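Side-chain contact in cell division control protein 73 (Saccharomyces cerevisiae, PDB 3V46), which serves as a subunit of the PAF1 complex in RNA polymerase II transcription, its C-terminal Ras-like domain promoting association of the complex with chromatin: residues 76-81 / 85-90. Numbering follows the deposited sequence.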
ATOM      1  N   THR A  76      10.886  -6.082   5.247  1.00 23.17           N
ATOM      2  CA  THR A  76      11.067  -5.311   6.473  1.00 25.40           C
ATOM      3  C   THR A  76      12.515  -5.272   6.943  1.00 25.52           C
ATOM      4  O   THR A  76      12.775  -5.075   8.131  1.00 26.99           O
ATOM      5  CB  THR A  76      10.181  -5.850   7.617  1.00 29.56           C
ATOM      6  OG1 THR A  76      10.488  -7.224   7.857  1.00 34.32           O
ATOM      7  CG2 THR A  76       8.699  -5.719   7.267  1.00 32.16           C
ATOM      8  N   ARG A  77      13.457  -5.443   6.018  1.00 26.85           N
ATOM      9  CA  ARG A  77      14.875  -5.427   6.376  1.00 30.04           C
ATOM     10  C   ARG A  77      15.335  -4.063   6.912  1.00 31.73           C
ATOM     11  O   ARG A  77      16.274  -3.989   7.699  1.00 36.78           O
ATOM     12  CB  ARG A  77      15.734  -5.836   5.174  1.00 32.90           C
ATOM     13  CG  ARG A  77      15.447  -7.246   4.658  1.00 33.46           C
ATOM     14  CD  ARG A  77      16.451  -7.685   3.584  1.00 35.17           C
ATOM     15  NE  ARG A  77      16.414  -6.820   2.403  1.00 36.67           N
ATOM     16  CZ  ARG A  77      15.581  -6.985   1.377  1.00 39.22           C
ATOM     17  NH1 ARG A  77      15.613  -6.147   0.349  1.00 39.53           N
ATOM     18  NH2 ARG A  77      14.713  -7.988   1.378  1.00 37.89           N
ATOM     19  N   MET A  78      14.676  -2.992   6.487  1.00 33.10           N
ATOM     20  CA  MET A  78      15.061  -1.640   6.890  1.00 34.80           C
ATOM     21  C   MET A  78      14.691  -1.347   8.338  1.00 36.41           C
ATOM     22  O   MET A  78      15.105  -0.330   8.884  1.00 37.02           O
ATOM     23  CB  MET A  78      14.388  -0.591   5.994  1.00 35.05           C
ATOM     24  CG  MET A  78      12.899  -0.381   6.272  1.00 37.05           C
ATOM     25  SD  MET A  78      12.188   0.982   5.323  1.00 38.91           S
ATOM     26  CE  MET A  78      12.800   2.407   6.218  1.00 41.39           C
ATOM     27  N   PHE A  79      13.907  -2.228   8.950  1.00 32.80           N
ATOM     28  CA  PHE A  79      13.341  -1.964  10.267  1.00 31.63           C
ATOM     29  C   PHE A  79      14.293  -2.414  11.362  1.00 33.24           C
ATOM     30  O   PHE A  79      14.031  -3.378  12.078  1.00 34.40           O
ATOM     31  CB  PHE A  79      11.983  -2.653  10.401  1.00 25.95           C
ATOM     32  CG  PHE A  79      10.911  -2.035   9.549  1.00 25.21           C
ATOM     33  CD1 PHE A  79      10.803  -2.349   8.211  1.00 27.43           C
ATOM     34  CD2 PHE A  79      10.022  -1.130  10.089  1.00 26.14           C
ATOM     35  CE1 PHE A  79       9.817  -1.772   7.434  1.00 26.95           C
ATOM     36  CE2 PHE A  79       9.046  -0.558   9.318  1.00 25.52           C
ATOM     37  CZ  PHE A  79       8.948  -0.878   7.990  1.00 23.02           C
ATOM     38  N   THR A  80      15.393  -1.684  11.489  1.00 35.82           N
ATOM     39  CA  THR A  80      16.464  -2.050  12.409  1.00 39.57           C
ATOM     40  C   THR A  80      16.258  -1.444  13.791  1.00 40.75           C
ATOM     41  O   THR A  80      16.972  -1.779  14.742  1.00 43.56           O
ATOM     42  CB  THR A  80      17.821  -1.627  11.842  1.00 42.00           C
ATOM     43  OG1 THR A  80      17.783  -0.240  11.481  1.00 43.36           O
ATOM     44  CG2 THR A  80      18.141  -2.448  10.609  1.00 41.97           C
ATOM     45  N   LYS A  81      15.288  -0.545  13.902  1.00 38.88           N
ATOM     46  CA  LYS A  81      14.859  -0.043  15.203  1.00 40.68           C
ATOM     47  C   LYS A  81      13.343   0.016  15.208  1.00 41.17           C
ATOM     48  O   LYS A  81      12.733   0.289  14.184  1.00 37.84           O
ATOM     49  CB  LYS A  81      15.459   1.332  15.491  1.00 44.45           C
ATOM     50  CG  LYS A  81      15.294   2.341  14.372  1.00 51.39           C
ATOM     51  CD  LYS A  81      16.014   3.644  14.690  1.00 54.46           C
ATOM     52  CE  LYS A  81      17.504   3.426  14.908  1.00 56.63           C
ATOM     53  NZ  LYS A  81      18.228   4.694  15.226  1.00 57.26           N
ATOM     54  N   TRP A  85       8.711   1.307  12.741  1.00 22.91           N
ATOM     55  CA  TRP A  85       7.339   0.819  12.660  1.00 20.85           C
ATOM     56  C   TRP A  85       6.308   1.924  12.860  1.00 18.82           C
ATOM     57  O   TRP A  85       5.207   1.842  12.323  1.00 18.41           O
ATOM     58  CB  TRP A  85       7.111  -0.322  13.650  1.00 21.31           C
ATOM     59  CG  TRP A  85       7.699  -1.572  13.132  1.00 25.85           C
ATOM     60  CD1 TRP A  85       8.865  -2.169  13.522  1.00 29.83           C
ATOM     61  CD2 TRP A  85       7.174  -2.365  12.067  1.00 29.97           C
ATOM     62  NE1 TRP A  85       9.086  -3.299  12.769  1.00 32.73           N
ATOM     63  CE2 TRP A  85       8.060  -3.441  11.870  1.00 32.28           C
ATOM     64  CE3 TRP A  85       6.031  -2.276  11.269  1.00 29.08           C
ATOM     65  CZ2 TRP A  85       7.845  -4.411  10.900  1.00 29.14           C
ATOM     66  CZ3 TRP A  85       5.820  -3.242  10.308  1.00 31.09           C
ATOM     67  CH2 TRP A  85       6.716  -4.301  10.141  1.00 29.48           C
ATOM     68  N   ASP A  86       6.662   2.960  13.613  1.00 20.17           N
ATOM     69  CA  ASP A  86       5.744   4.075  13.838  1.00 22.07           C
ATOM     70  C   ASP A  86       5.534   4.879  12.566  1.00 21.04           C
ATOM     71  O   ASP A  86       4.589   5.671  12.482  1.00 22.62           O
ATOM     72  CB  ASP A  86       6.269   5.012  14.924  1.00 25.12           C
ATOM     73  CG  ASP A  86       6.343   4.359  16.281  1.00 28.35           C
ATOM     74  OD1 ASP A  86       5.491   3.497  16.572  1.00 26.36           O
ATOM     75  OD2 ASP A  86       7.254   4.721  17.068  1.00 35.84           O
ATOM     76  N   ARG A  87       6.424   4.683  11.589  1.00 20.66           N
ATOM     77  CA  ARG A  87       6.400   5.421  10.329  1.00 20.92           C
ATOM     78  C   ARG A  87       5.536   4.746   9.272  1.00 17.07           C
ATOM     79  O   ARG A  87       5.303   5.312   8.212  1.00 16.62           O
ATOM     80  CB  ARG A  87       7.822   5.577   9.777  1.00 24.94           C
ATOM     81  CG  ARG A  87       8.719   6.487  10.620  1.00 30.83           C
ATOM     82  CD  ARG A  87      10.184   6.351  10.234  1.00 33.93           C
ATOM     83  NE  ARG A  87      10.433   6.666   8.833  1.00 35.69           N
ATOM     84  CZ  ARG A  87      11.597   6.483   8.220  1.00 36.10           C
ATOM     85  NH1 ARG A  87      12.636   6.002   8.892  1.00 40.48           N
ATOM     86  NH2 ARG A  87      11.732   6.785   6.940  1.00 36.99           N
ATOM     87  N   VAL A  88       5.082   3.527   9.541  1.00 15.55           N
ATOM     88  CA  VAL A  88       4.286   2.789   8.564  1.00 15.06           C
ATOM     89  C   VAL A  88       2.874   3.366   8.548  1.00 17.08           C
ATOM     90  O   VAL A  88       2.179   3.356   9.567  1.00 16.88           O
ATOM     91  CB  VAL A  88       4.268   1.280   8.887  1.00 13.32           C
ATOM     92  CG1 VAL A  88       3.301   0.530   7.979  1.00 16.16           C
ATOM     93  CG2 VAL A  88       5.662   0.692   8.751  1.00 15.49           C
ATOM     94  N   VAL A  89       2.470   3.892   7.395  1.00 13.88           N
ATOM     95  CA  VAL A  89       1.187   4.590   7.259  1.00 15.13           C
ATOM     96  C   VAL A  89       0.178   3.814   6.419  1.00 16.36           C
ATOM     97  O   VAL A  89      -1.018   4.090   6.470  1.00 17.78           O
ATOM     98  CB  VAL A  89       1.358   6.010   6.666  1.00 15.19           C
ATOM     99  CG1 VAL A  89       2.202   6.876   7.588  1.00 16.81           C
ATOM    100  CG2 VAL A  89       1.965   5.961   5.278  1.00 16.80           C
ATOM    101  N   ALA A  90       0.647   2.838   5.644  1.00 13.55           N
ATOM    102  CA  ALA A  90      -0.251   2.000   4.854  1.00 13.23           C
ATOM    103  C   ALA A  90       0.392   0.660   4.608  1.00 12.65           C
ATOM    104  O   ALA A  90       1.615   0.560   4.449  1.00 12.93           O
ATOM    105  CB  ALA A  90      -0.598   2.675   3.534  1.00 16.30           C
TER
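Phe-79 lays one face of its ring against the indole of Trp-85 in an offset face-to-face stack: the phenyl centroid lies 4.2 Å from that of the six-membered indole ring, and the planes are tilted by 29°. With this tilt and offset the CD2 side of the phenyl comes closest to the indole, Phe-79 CD2 being 3.5 Å from Trp-85 CE2, one of the two atoms of the ring fusion. The first torsion of Phe-79 (chi1 -70°) sets CG opposite the carbonyl carbon and swings the ring across to the indole. Further round the phenyl, Val-88 meets the edge near the ring plane, its CG2 being 3.7 Å from both CE2 and CZ of Phe-79. The six-membered end of the indole is met obliquely by the methyl of Thr-76, whose CG2 stands 3.8 Å from Trp-85 CH2. A type I turn, closed by the bond from Phe-79 N to Thr-76 O (3.2 Å), brings these two residues close, and both direct their CB toward segment 85-90. With alanine in place of Trp-85, a face of Phe-79 and the Thr-76 methyl would probably lose their packing partner, leaving the phenyl less restrained. The stack joins two parts of the connection between strands 68-73 and 88-92; Leu-18, touching both aromatic side chains, and Val-88 link it to middle strands of the sheet in this Ras-like domain. No hydrogen bond joins the two segments; cohesion between them therefore rests on dispersion and apolar burial, with 275 Å² buried between them, both sides summed.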